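Local coordinates for uncharacterized NTF2-like protein (Cytophaga hutchinsonii ATCC 33406, PDB 3F14) that is of unknown function but belongs to the SnoaL-like family of the NTF2 clan, whose cone-shaped fold often encloses a pocket for small molecules, at residues 48-51 with 52-55; 16-19 with 20-24. All blocks are in the same frame, centred on the assembly; numbering follows the deposited sequence.

Contact 1 (48-51 with 52-55); sequences FCNK and MLPE
The F48 ring is the flat group here, and the methyl end of M52, a selenomethionine, comes to it obliquely. CE of M52 touches CE2 of F48 at 3.4 Å, with CZ of F48 next nearest. The F48 side chain also packs on I33, Q37 and V39. M52 has a second conformer, so its touch with F48 holds for one of the two. In this one CG of M52 stands anti to the backbone N (chi1 -170°), and the chain bends at chi3, which turns CE to the F48 ring. The side chains thus meet on the flank of the helix turned toward the sheet, where M52 also rests on W31.

The backbone bond from M52 N to F48 O, 3.1 Å, is regular. The next one is poor. L53 N points between two carbonyls, with weak bonds to C49 O at 2.9 Å and to N50 O at 3.5 Å. P54 has no N-H to give. CD of P54 sits 3.4 Å from K51 O, and E55 N makes no bond to the turn before. A water fills in: it donates to K51 O at 2.9 Å and accepts from E55 N at 3.1 Å. Water insertion of this kind is characteristic of a proline kink, here near the C-terminal end of helix 42-57, which packs against the curved sheet of the NTF2-like fold.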
loop_
_atom_site.group_PDB
_atom_site.type_symbol
_atom_site.label_atom_id
_atom_site.label_comp_id
_atom_site.label_asym_id
_atom_site.label_seq_id
_atom_site.Cartn_x
_atom_site.Cartn_y
_atom_site.Cartn_z
ATOM N N PHE A 48 -9.400 -0.097 20.092
ATOM C CA PHE A 48 -9.936 0.177 18.752
ATOM C C PHE A 48 -10.102 -1.105 17.973
ATOM O O PHE A 48 -11.156 -1.357 17.372
ATOM C CB PHE A 48 -8.983 1.117 18.016
ATOM C CG PHE A 48 -9.501 1.644 16.692
ATOM C CD1 PHE A 48 -10.228 2.824 16.647
ATOM C CD2 PHE A 48 -9.188 0.988 15.543
ATOM C CE1 PHE A 48 -10.664 3.309 15.417
ATOM C CE2 PHE A 48 -9.620 1.467 14.337
ATOM C CZ PHE A 48 -10.347 2.631 14.293
ATOM N N CYS A 49 -9.104 -1.969 18.009
ATOM C CA CYS A 49 -9.215 -3.278 17.394
ATOM C C CYS A 49 -10.359 -4.058 17.985
ATOM O O CYS A 49 -11.078 -4.764 17.231
ATOM C CB CYS A 49 -7.898 -4.047 17.581
ATOM S SG CYS A 49 -6.529 -3.456 16.588
ATOM N N ASN A 50 -10.529 -4.080 19.299
ATOM C CA ASN A 50 -11.635 -4.817 19.912
ATOM C C ASN A 50 -12.992 -4.289 19.476
ATOM O O ASN A 50 -13.945 -5.083 19.346
ATOM C CB ASN A 50 -11.500 -4.871 21.453
ATOM C CG ASN A 50 -10.479 -5.923 21.906
ATOM O OD1 ASN A 50 -10.259 -6.911 21.214
ATOM N ND2 ASN A 50 -9.925 -5.754 23.086
ATOM N N LYS A 51 -13.140 -2.975 19.353
ATOM C CA LYS A 51 -14.405 -2.390 18.882
ATOM C C LYS A 51 -14.725 -2.898 17.468
ATOM O O LYS A 51 -15.882 -3.233 17.158
ATOM C CB LYS A 51 -14.296 -0.873 18.946
ATOM C CG LYS A 51 -15.442 -0.051 18.418
ATOM C CD LYS A 51 -15.276 1.425 18.829
ATOM C CE LYS A 51 -16.110 2.378 17.987
ATOM N NZ LYS A 51 -17.409 1.767 17.540
HETATM N N MSE A 52 -13.682 -3.033 16.637
HETATM C CA MSE A 52 -13.744 -3.461 15.189
HETATM C C MSE A 52 -13.904 -4.972 14.971
HETATM O O MSE A 52 -14.397 -5.396 13.923
HETATM C CB MSE A 52 -12.479 -2.985 14.388
HETATM C CG MSE A 52 -12.513 -3.160 12.798
HETATM SE SE MSE A 52 -11.023 -2.493 11.875
HETATM C CE MSE A 52 -11.245 -0.654 12.301
ATOM N N LEU A 53 -13.498 -5.780 15.946
ATOM C CA LEU A 53 -13.425 -7.224 15.844
ATOM C C LEU A 53 -14.720 -7.893 15.368
ATOM O O LEU A 53 -14.652 -8.747 14.466
ATOM C CB LEU A 53 -12.928 -7.830 17.152
ATOM C CG LEU A 53 -12.535 -9.304 17.125
ATOM C CD1 LEU A 53 -11.455 -9.641 16.099
ATOM C CD2 LEU A 53 -12.115 -9.728 18.529
ATOM N N PRO A 54 -15.891 -7.519 15.889
ATOM C CA PRO A 54 -17.094 -8.195 15.353
ATOM C C PRO A 54 -17.283 -7.995 13.856
ATOM O O PRO A 54 -17.733 -8.934 13.157
ATOM C CB PRO A 54 -18.239 -7.541 16.134
ATOM C CG PRO A 54 -17.593 -6.980 17.358
ATOM C CD PRO A 54 -16.203 -6.595 16.992
ATOM N N GLU A 55 -16.982 -6.814 13.325
ATOM C CA GLU A 55 -17.035 -6.575 11.878
ATOM C C GLU A 55 -16.102 -7.484 11.145
ATOM O O GLU A 55 -16.440 -7.989 10.075
ATOM C CB GLU A 55 -16.710 -5.140 11.512
ATOM C CG GLU A 55 -17.079 -4.871 10.079
ATOM C CD GLU A 55 -16.712 -3.495 9.608
ATOM O OE1 GLU A 55 -15.907 -2.817 10.288
ATOM O OE2 GLU A 55 -17.244 -3.133 8.532
HETATM O O HOH W 1 -17.172 -4.036 14.662
#

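Contact 2 (16-19 with 20-24); sequences GDFP and AVYAC
Y22 lays one ring face against the backbone of F18 and P19. From CB the ring is swung anti to its carbonyl carbon (chi1 -66°), back over the preceding turn. CG of Y22 stands over F18 O and P19 CA, nearly equally far from both. Along one edge, CD1 of Y22 is 3.4 Å from F18 O and CE1 of Y22 is 3.5 Å from F18 CB. Along the other, CD2 and CE2 meet P19 CA, over the same face as F18 O. This is a CH-pi contact, with P19 CA 16° off the ring normal. The backbone below is a type I beta turn, F18 to V21, with P19 second and V21 N bonded to F18 O at 2.9 Å. It follows the Schellman motif at G16, which ends helix 2-14, and an inverse gamma turn centred on D17. CB of A20 meets OD2 of D17 at 3.6 Å. A water bridges P19 O and A23 N. Further along the ring, CZ faces P19 N. The tip, OH of Y22, passes CB of F18 at 3.6 Å. It hydrogen-bonds OD1 of N50. A phenylalanine in place of Y22 would probably leave that amide oxygen without its mate.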
loop_
_atom_site.group_PDB
_atom_site.type_symbol
_atom_site.label_atom_id
_atom_site.label_comp_id
_atom_site.label_asym_id
_atom_site.label_seq_id
_atom_site.Cartn_x
_atom_site.Cartn_y
_atom_site.Cartn_z
ATOM N N GLY A 16 -7.550 -9.840 10.103
ATOM C CA GLY A 16 -8.529 -9.431 11.108
ATOM C C GLY A 16 -8.483 -10.118 12.433
ATOM O O GLY A 16 -9.327 -9.824 13.273
ATOM N N ASP A 17 -7.532 -11.010 12.626
ATOM C CA ASP A 17 -7.391 -11.755 13.853
ATOM C C ASP A 17 -6.499 -10.966 14.793
ATOM O O ASP A 17 -5.434 -11.413 15.206
ATOM C CB ASP A 17 -6.819 -13.161 13.613
ATOM C CG ASP A 17 -6.918 -14.072 14.847
ATOM O OD1 ASP A 17 -7.484 -13.644 15.879
ATOM O OD2 ASP A 17 -6.343 -15.197 14.770
ATOM N N PHE A 18 -6.973 -9.785 15.160
ATOM C CA PHE A 18 -6.166 -8.879 15.970
ATOM C C PHE A 18 -5.750 -9.478 17.331
ATOM O O PHE A 18 -4.583 -9.323 17.730
ATOM C CB PHE A 18 -6.890 -7.568 16.224
ATOM C CG PHE A 18 -7.504 -6.925 14.992
ATOM C CD1 PHE A 18 -6.794 -6.664 13.845
ATOM C CD2 PHE A 18 -8.802 -6.456 15.057
ATOM C CE1 PHE A 18 -7.383 -6.004 12.790
ATOM C CE2 PHE A 18 -9.385 -5.794 13.991
ATOM C CZ PHE A 18 -8.658 -5.559 12.861
ATOM N N PRO A 19 -6.670 -10.153 18.036
ATOM C CA PRO A 19 -6.312 -10.668 19.382
ATOM C C PRO A 19 -5.104 -11.594 19.387
ATOM O O PRO A 19 -4.429 -11.670 20.396
ATOM C CB PRO A 19 -7.589 -11.366 19.843
ATOM C CG PRO A 19 -8.660 -10.687 19.080
ATOM C CD PRO A 19 -8.091 -10.412 17.743
ATOM N N ALA A 20 -4.824 -12.286 18.292
ATOM C CA ALA A 20 -3.635 -13.152 18.213
ATOM C C ALA A 20 -2.330 -12.384 18.313
ATOM O O ALA A 20 -1.295 -12.985 18.597
ATOM C CB ALA A 20 -3.653 -14.002 16.905
ATOM N N VAL A 21 -2.348 -11.068 18.091
ATOM C CA VAL A 21 -1.088 -10.319 18.069
ATOM C C VAL A 21 -1.028 -9.129 19.016
ATOM O O VAL A 21 -0.028 -8.400 19.027
ATOM C CB VAL A 21 -0.692 -9.897 16.614
ATOM C CG1 VAL A 21 -0.469 -11.133 15.759
ATOM C CG2 VAL A 21 -1.754 -9.033 15.991
ATOM N N TYR A 22 -2.052 -8.925 19.846
ATOM C CA TYR A 22 -1.973 -7.829 20.833
ATOM C C TYR A 22 -0.704 -7.876 21.700
ATOM O O TYR A 22 -0.122 -6.822 21.998
ATOM C CB TYR A 22 -3.182 -7.844 21.763
ATOM C CG TYR A 22 -4.516 -7.548 21.124
ATOM C CD1 TYR A 22 -4.618 -6.816 19.960
ATOM C CD2 TYR A 22 -5.688 -7.962 21.751
ATOM C CE1 TYR A 22 -5.858 -6.580 19.399
ATOM C CE2 TYR A 22 -6.924 -7.701 21.203
ATOM C CZ TYR A 22 -6.983 -7.016 20.017
ATOM O OH TYR A 22 -8.196 -6.758 19.454
ATOM N N ALA A 23 -0.293 -9.078 22.087
ATOM C CA ALA A 23 0.944 -9.267 22.877
ATOM C C ALA A 23 2.218 -8.858 22.112
ATOM O O ALA A 23 3.261 -8.715 22.744
ATOM C CB ALA A 23 1.047 -10.692 23.328
ATOM N N CYS A 24 2.147 -8.688 20.778
ATOM C CA CYS A 24 3.259 -8.245 19.970
ATOM C C CYS A 24 3.257 -6.742 19.738
ATOM O O CYS A 24 4.153 -6.248 19.075
ATOM C CB CYS A 24 3.174 -8.915 18.586
ATOM S SG CYS A 24 3.037 -10.715 18.703
HETATM O O HOH W 2 -1.974 -11.297 22.025
#

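In the fold
Contact 1 is a surface contact within helix 42-57. Contact 2 is partly buried and lies in the loop between helix 2-14 and strand 25-26. Their centres are 11 Å apart, yet they touch. Beside the tyrosine-asparagine bond, C49 packs on Y22 and F18, and L53 on P19 and G16. The loop is therefore fastened to one side of helix 42-57. F48 reaches the sheet, and M52 touches both the sheet, at W31, and the loop, at F18. In both contacts a water joins a carbonyl to an N-H four residues on. The prolines differ. In contact 1 the proline interrupts helical bonding; in contact 2 it helps shape a turn and carries an aromatic ring.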